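Hypothetical nigD-like protein (Bacteroides caccae, PDB 3QWN) is of unproven function but, as a NigD-like protein, probably acts as an immunity protein or antitoxin that protects its producer from a cognate toxin. Local coordinates at residues F137-L147 / K180-Y188. Residues are numbered along the deposited sequence; the frame is centred on the assembly and turned at random.
Sequences FETNGTVNMLL and KITIKFKYY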
ATOM      1  N   PHE A 137      -3.594  14.925 -16.320  1.00 88.81           N
ATOM      2  CA  PHE A 137      -2.656  15.506 -15.353  1.00 89.69           C
ATOM      3  C   PHE A 137      -2.256  16.954 -15.651  1.00100.07           C
ATOM      4  O   PHE A 137      -2.130  17.734 -14.704  1.00 99.16           O
ATOM      5  CB  PHE A 137      -1.402  14.662 -15.204  1.00 91.12           C
ATOM      6  CG  PHE A 137      -0.568  15.020 -13.994  1.00 92.45           C
ATOM      7  CD1 PHE A 137      -1.031  14.773 -12.713  1.00 93.28           C
ATOM      8  CD2 PHE A 137       0.695  15.585 -14.139  1.00 97.74           C
ATOM      9  CE1 PHE A 137      -0.254  15.095 -11.594  1.00 93.48           C
ATOM     10  CE2 PHE A 137       1.476  15.901 -13.018  1.00 99.64           C
ATOM     11  CZ  PHE A 137       0.994  15.655 -11.754  1.00 94.70           C
ATOM     12  N   GLU A 138      -2.045  17.319 -16.940  1.00101.75           N
ATOM     13  CA  GLU A 138      -1.693  18.691 -17.307  1.00104.66           C
ATOM     14  C   GLU A 138      -2.953  19.562 -17.303  1.00110.06           C
ATOM     15  O   GLU A 138      -2.873  20.748 -16.975  1.00111.39           O
ATOM     16  CB  GLU A 138      -0.990  18.731 -18.666  1.00109.34           C
ATOM     17  N   THR A 139      -4.118  18.955 -17.624  1.00105.55           N
ATOM     18  CA  THR A 139      -5.431  19.607 -17.679  1.00105.49           C
ATOM     19  C   THR A 139      -5.903  20.056 -16.281  1.00106.70           C
ATOM     20  O   THR A 139      -6.216  21.230 -16.118  1.00108.43           O
ATOM     21  CB  THR A 139      -6.478  18.660 -18.320  1.00109.74           C
ATOM     22  OG1 THR A 139      -5.979  18.114 -19.540  1.00108.92           O
ATOM     23  CG2 THR A 139      -7.815  19.331 -18.568  1.00109.17           C
ATOM     24  N   ASN A 140      -5.987  19.132 -15.294  1.00 99.04           N
ATOM     25  CA  ASN A 140      -6.533  19.447 -13.962  1.00 96.22           C
ATOM     26  C   ASN A 140      -5.829  18.747 -12.782  1.00 95.10           C
ATOM     27  O   ASN A 140      -6.370  18.734 -11.672  1.00 93.69           O
ATOM     28  CB  ASN A 140      -8.038  19.106 -13.923  1.00 95.59           C
ATOM     29  CG  ASN A 140      -8.433  17.853 -14.673  1.00116.65           C
ATOM     30  OD1 ASN A 140      -7.831  16.792 -14.518  1.00110.38           O
ATOM     31  ND2 ASN A 140      -9.439  17.958 -15.527  1.00109.60           N
ATOM     32  N   GLY A 141      -4.636  18.211 -13.010  1.00 89.51           N
ATOM     33  CA  GLY A 141      -3.862  17.536 -11.970  1.00 85.37           C
ATOM     34  C   GLY A 141      -4.396  16.182 -11.538  1.00 83.35           C
ATOM     35  O   GLY A 141      -4.026  15.684 -10.466  1.00 79.32           O
ATOM     36  N   THR A 142      -5.259  15.569 -12.369  1.00 78.94           N
ATOM     37  CA  THR A 142      -5.854  14.265 -12.082  1.00 75.17           C
ATOM     38  C   THR A 142      -4.904  13.137 -12.491  1.00 77.25           C
ATOM     39  O   THR A 142      -4.407  13.117 -13.622  1.00 79.13           O
ATOM     40  CB  THR A 142      -7.218  14.129 -12.770  1.00 78.80           C
ATOM     41  OG1 THR A 142      -8.073  15.191 -12.330  1.00 77.00           O
ATOM     42  CG2 THR A 142      -7.880  12.776 -12.517  1.00 71.51           C
ATOM     43  N   VAL A 143      -4.666  12.200 -11.549  1.00 68.82           N
ATOM     44  CA  VAL A 143      -3.889  10.979 -11.747  1.00 66.40           C
ATOM     45  C   VAL A 143      -4.889   9.817 -11.728  1.00 66.08           C
ATOM     46  O   VAL A 143      -5.510   9.553 -10.689  1.00 61.45           O
ATOM     47  CB  VAL A 143      -2.769  10.787 -10.687  1.00 68.07           C
ATOM     48  CG1 VAL A 143      -2.054   9.458 -10.883  1.00 66.27           C
ATOM     49  CG2 VAL A 143      -1.782  11.947 -10.700  1.00 69.28           C
ATOM     50  N   ASN A 144      -5.066   9.153 -12.877  1.00 62.00           N
ATOM     51  CA  ASN A 144      -5.963   8.009 -12.962  1.00 60.05           C
ATOM     52  C   ASN A 144      -5.188   6.742 -12.674  1.00 61.72           C
ATOM     53  O   ASN A 144      -4.137   6.508 -13.265  1.00 62.58           O
ATOM     54  CB  ASN A 144      -6.661   7.945 -14.307  1.00 61.53           C
ATOM     55  CG  ASN A 144      -7.697   9.019 -14.468  1.00 72.25           C
ATOM     56  OD1 ASN A 144      -8.716   9.033 -13.789  1.00 65.11           O
ATOM     57  ND2 ASN A 144      -7.448   9.963 -15.361  1.00 75.92           N
HETATM   58  N   MSE A 145      -5.683   5.949 -11.707  1.00 54.57           N
HETATM   59  CA  MSE A 145      -5.058   4.697 -11.288  1.00 51.22           C
HETATM   60  C   MSE A 145      -6.023   3.547 -11.407  1.00 56.30           C
HETATM   61  O   MSE A 145      -7.161   3.643 -10.965  1.00 57.07           O
HETATM   62  CB  MSE A 145      -4.553   4.794  -9.853  1.00 50.44           C
HETATM   63  CG  MSE A 145      -3.439   5.787  -9.664  1.00 57.18           C
HETATM   64 SE   MSE A 145      -2.688   5.590  -7.907  0.75 62.66          SE
HETATM   65  CE  MSE A 145      -1.474   7.112  -7.954  1.00 61.20           C
ATOM     66  N   LEU A 146      -5.584   2.472 -12.032  1.00 54.58           N
ATOM     67  CA  LEU A 146      -6.374   1.257 -12.167  1.00 54.47           C
ATOM     68  C   LEU A 146      -5.596   0.139 -11.530  1.00 56.85           C
ATOM     69  O   LEU A 146      -4.418  -0.031 -11.839  1.00 56.02           O
ATOM     70  CB  LEU A 146      -6.708   0.934 -13.635  1.00 56.82           C
ATOM     71  CG  LEU A 146      -7.390  -0.423 -13.935  1.00 60.91           C
ATOM     72  CD1 LEU A 146      -8.767  -0.562 -13.211  1.00 60.54           C
ATOM     73  CD2 LEU A 146      -7.563  -0.599 -15.435  1.00 60.00           C
ATOM     74  N   LEU A 147      -6.245  -0.606 -10.616  1.00 51.40           N
ATOM     75  CA  LEU A 147      -5.589  -1.719  -9.971  1.00 48.55           C
ATOM     76  C   LEU A 147      -5.362  -2.868 -10.965  1.00 54.83           C
ATOM     77  O   LEU A 147      -6.292  -3.298 -11.663  1.00 54.75           O
ATOM     78  CB  LEU A 147      -6.379  -2.232  -8.744  1.00 45.47           C
ATOM     79  CG  LEU A 147      -5.706  -3.358  -7.954  1.00 45.52           C
ATOM     80  CD1 LEU A 147      -4.531  -2.852  -7.146  1.00 43.84           C
ATOM     81  CD2 LEU A 147      -6.686  -4.080  -7.103  1.00 44.50           C
ATOM     82  N   LYS A 180      -2.155  20.961  -6.365  1.00103.40           N
ATOM     83  CA  LYS A 180      -3.205  20.066  -5.870  1.00 97.86           C
ATOM     84  C   LYS A 180      -3.399  18.936  -6.871  1.00 94.92           C
ATOM     85  O   LYS A 180      -3.814  19.194  -8.004  1.00 96.67           O
ATOM     86  CB  LYS A 180      -4.546  20.810  -5.657  1.00100.60           C
ATOM     87  CG  LYS A 180      -4.638  21.733  -4.465  1.00117.17           C
ATOM     88  CD  LYS A 180      -6.016  22.375  -4.394  1.00129.65           C
ATOM     89  CE  LYS A 180      -6.028  23.622  -3.547  1.00141.17           C
ATOM     90  NZ  LYS A 180      -7.324  24.340  -3.655  1.00150.80           N
ATOM     91  N   ILE A 181      -3.097  17.694  -6.457  1.00 83.56           N
ATOM     92  CA  ILE A 181      -3.228  16.483  -7.274  1.00 79.86           C
ATOM     93  C   ILE A 181      -4.484  15.716  -6.827  1.00 75.46           C
ATOM     94  O   ILE A 181      -4.788  15.679  -5.636  1.00 72.10           O
ATOM     95  CB  ILE A 181      -1.910  15.644  -7.176  1.00 81.62           C
ATOM     96  CG1 ILE A 181      -0.840  16.267  -8.089  1.00 84.82           C
ATOM     97  CG2 ILE A 181      -2.093  14.163  -7.533  1.00 79.01           C
ATOM     98  CD1 ILE A 181       0.481  16.330  -7.512  1.00 93.72           C
ATOM     99  N   THR A 182      -5.229  15.146  -7.789  1.00 68.75           N
ATOM    100  CA  THR A 182      -6.430  14.363  -7.511  1.00 64.98           C
ATOM    101  C   THR A 182      -6.209  12.928  -7.991  1.00 65.00           C
ATOM    102  O   THR A 182      -6.071  12.694  -9.189  1.00 66.86           O
ATOM    103  CB  THR A 182      -7.683  15.010  -8.142  1.00 67.13           C
ATOM    104  OG1 THR A 182      -7.815  16.349  -7.671  1.00 71.13           O
ATOM    105  CG2 THR A 182      -8.962  14.238  -7.817  1.00 59.18           C
ATOM    106  N   ILE A 183      -6.144  11.981  -7.061  1.00 57.71           N
ATOM    107  CA  ILE A 183      -5.964  10.581  -7.439  1.00 56.99           C
ATOM    108  C   ILE A 183      -7.345   9.956  -7.562  1.00 58.96           C
ATOM    109  O   ILE A 183      -8.123  10.000  -6.609  1.00 57.31           O
ATOM    110  CB  ILE A 183      -5.038   9.796  -6.466  1.00 58.56           C
ATOM    111  CG1 ILE A 183      -3.616  10.428  -6.437  1.00 60.26           C
ATOM    112  CG2 ILE A 183      -4.995   8.287  -6.810  1.00 56.54           C
ATOM    113  CD1 ILE A 183      -3.041  10.480  -5.099  1.00 68.90           C
ATOM    114  N   LYS A 184      -7.647   9.399  -8.740  1.00 54.84           N
ATOM    115  CA  LYS A 184      -8.901   8.709  -9.019  1.00 53.98           C
ATOM    116  C   LYS A 184      -8.573   7.226  -9.231  1.00 57.31           C
ATOM    117  O   LYS A 184      -7.988   6.850 -10.248  1.00 59.99           O
ATOM    118  CB  LYS A 184      -9.618   9.337 -10.208  1.00 58.89           C
ATOM    119  CG  LYS A 184     -10.130  10.733  -9.905  1.00 63.51           C
ATOM    120  CD  LYS A 184     -10.960  11.261 -11.040  1.00 71.19           C
ATOM    121  CE  LYS A 184     -11.368  12.696 -10.819  1.00 68.62           C
ATOM    122  NZ  LYS A 184     -12.336  13.129 -11.843  1.00 86.32           N
ATOM    123  N   PHE A 185      -8.892   6.407  -8.229  1.00 49.72           N
ATOM    124  CA  PHE A 185      -8.582   4.985  -8.206  1.00 46.87           C
ATOM    125  C   PHE A 185      -9.773   4.118  -8.630  1.00 51.67           C
ATOM    126  O   PHE A 185     -10.862   4.229  -8.073  1.00 52.20           O
ATOM    127  CB  PHE A 185      -8.085   4.571  -6.800  1.00 44.86           C
ATOM    128  CG  PHE A 185      -7.811   3.096  -6.629  1.00 43.85           C
ATOM    129  CD1 PHE A 185      -6.659   2.518  -7.158  1.00 44.87           C
ATOM    130  CD2 PHE A 185      -8.706   2.282  -5.939  1.00 42.57           C
ATOM    131  CE1 PHE A 185      -6.417   1.154  -7.002  1.00 43.63           C
ATOM    132  CE2 PHE A 185      -8.453   0.914  -5.773  1.00 42.98           C
ATOM    133  CZ  PHE A 185      -7.308   0.362  -6.308  1.00 40.60           C
ATOM    134  N   LYS A 186      -9.531   3.235  -9.616  1.00 47.90           N
ATOM    135  CA  LYS A 186     -10.478   2.252 -10.142  1.00 47.89           C
ATOM    136  C   LYS A 186      -9.959   0.843  -9.882  1.00 48.98           C
ATOM    137  O   LYS A 186      -8.747   0.631  -9.777  1.00 47.28           O
ATOM    138  CB  LYS A 186     -10.705   2.457 -11.641  1.00 53.81           C
ATOM    139  CG  LYS A 186     -11.721   3.540 -11.976  1.00 59.61           C
ATOM    140  CD  LYS A 186     -11.884   3.711 -13.482  1.00 64.77           C
ATOM    141  CE  LYS A 186     -12.528   5.025 -13.846  1.00 74.09           C
ATOM    142  NZ  LYS A 186     -12.885   5.090 -15.290  1.00 92.92           N
ATOM    143  N   TYR A 187     -10.869  -0.123  -9.780  1.00 45.03           N
ATOM    144  CA  TYR A 187     -10.505  -1.529  -9.523  1.00 44.03           C
ATOM    145  C   TYR A 187     -11.670  -2.423  -9.918  1.00 48.11           C
ATOM    146  O   TYR A 187     -12.831  -1.991  -9.837  1.00 49.19           O
ATOM    147  CB  TYR A 187     -10.126  -1.755  -8.023  1.00 42.22           C
ATOM    148  CG  TYR A 187     -11.296  -1.622  -7.058  1.00 44.44           C
ATOM    149  CD1 TYR A 187     -11.845  -0.376  -6.757  1.00 46.11           C
ATOM    150  CD2 TYR A 187     -11.866  -2.746  -6.461  1.00 44.61           C
ATOM    151  CE1 TYR A 187     -12.939  -0.255  -5.897  1.00 44.99           C
ATOM    152  CE2 TYR A 187     -12.972  -2.637  -5.615  1.00 43.53           C
ATOM    153  CZ  TYR A 187     -13.495  -1.391  -5.320  1.00 47.39           C
ATOM    154  OH  TYR A 187     -14.540  -1.303  -4.418  1.00 41.51           O
ATOM    155  N   TYR A 188     -11.368  -3.654 -10.336  1.00 42.29           N
ATOM    156  CA  TYR A 188     -12.405  -4.615 -10.688  1.00 42.43           C
ATOM    157  C   TYR A 188     -12.826  -5.368  -9.451  1.00 46.63           C
ATOM    158  O   TYR A 188     -11.983  -5.758  -8.641  1.00 46.47           O
ATOM    159  CB  TYR A 188     -11.943  -5.558 -11.801  1.00 43.81           C
ATOM    160  CG  TYR A 188     -12.023  -4.931 -13.183  1.00 46.13           C
ATOM    161  CD1 TYR A 188     -11.124  -3.941 -13.576  1.00 48.14           C
ATOM    162  CD2 TYR A 188     -12.984  -5.343 -14.105  1.00 48.10           C
ATOM    163  CE1 TYR A 188     -11.173  -3.381 -14.850  1.00 53.94           C
ATOM    164  CE2 TYR A 188     -13.065  -4.763 -15.375  1.00 51.22           C
ATOM    165  CZ  TYR A 188     -12.152  -3.781 -15.747  1.00 61.31           C
ATOM    166  OH  TYR A 188     -12.176  -3.187 -16.998  1.00 62.91           O
TER
HETATM  167  O   HOH W   1     -11.201  15.060 -13.270  1.00 74.58           O
HETATM  168  O   HOH W   2      -8.576  -4.089 -10.917  1.00 48.12           O
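Met145, modelled as selenomethionine, lays its extended side chain obliquely across Ile183 on the buried face of two parallel neighbouring strands, 142-147 and 181-188, with SE 3.7 Å from Ile183 CG2. Its CG stands beside the backbone N (chi1 -65°), which carries the chain back toward Ile183; CB, fixed by the backbone itself, lies near Phe185 CD1. The Phe185 ring leans the other way along the strand: with CG anti to the backbone N (chi1 176°), CZ comes to 3.7 Å from Leu147 CB. At the start of the pair, Val143 CG2 touches Ile181 CG2, and Ile181 CG1 abuts the edge of the Phe137 ring at CE1 (3.7 Å), near the ring plane. The other face is more polar. Lys184, extended beyond CG, crosses Thr142 obliquely, its CD 3.7 Å from Thr142 CG2, and runs alongside Asn144, whose ND2 is hydrogen-bonded to Glu136; a water accepts from Lys184 NZ and donates to Thr142 OG1. Farther along, Leu146 CD1 meets the edge of the Tyr188 ring at CE1 (4.1 Å), while that ring stacks with His97. Six backbone hydrogen bonds join the strands, beginning at Thr182 N to Gly141 O; Lys184 N to Val143 O (2.9 Å) is nearly straight, 172° at the hydrogen. Leu112, Met114 and Leu116 of strand 111-120 cover the Met145-Phe185 face. The pair is interior to its sheet, between strands 127-133 and 196-209, and contributes to the hydrophobic core of the NigD-like C-terminal beta sandwich.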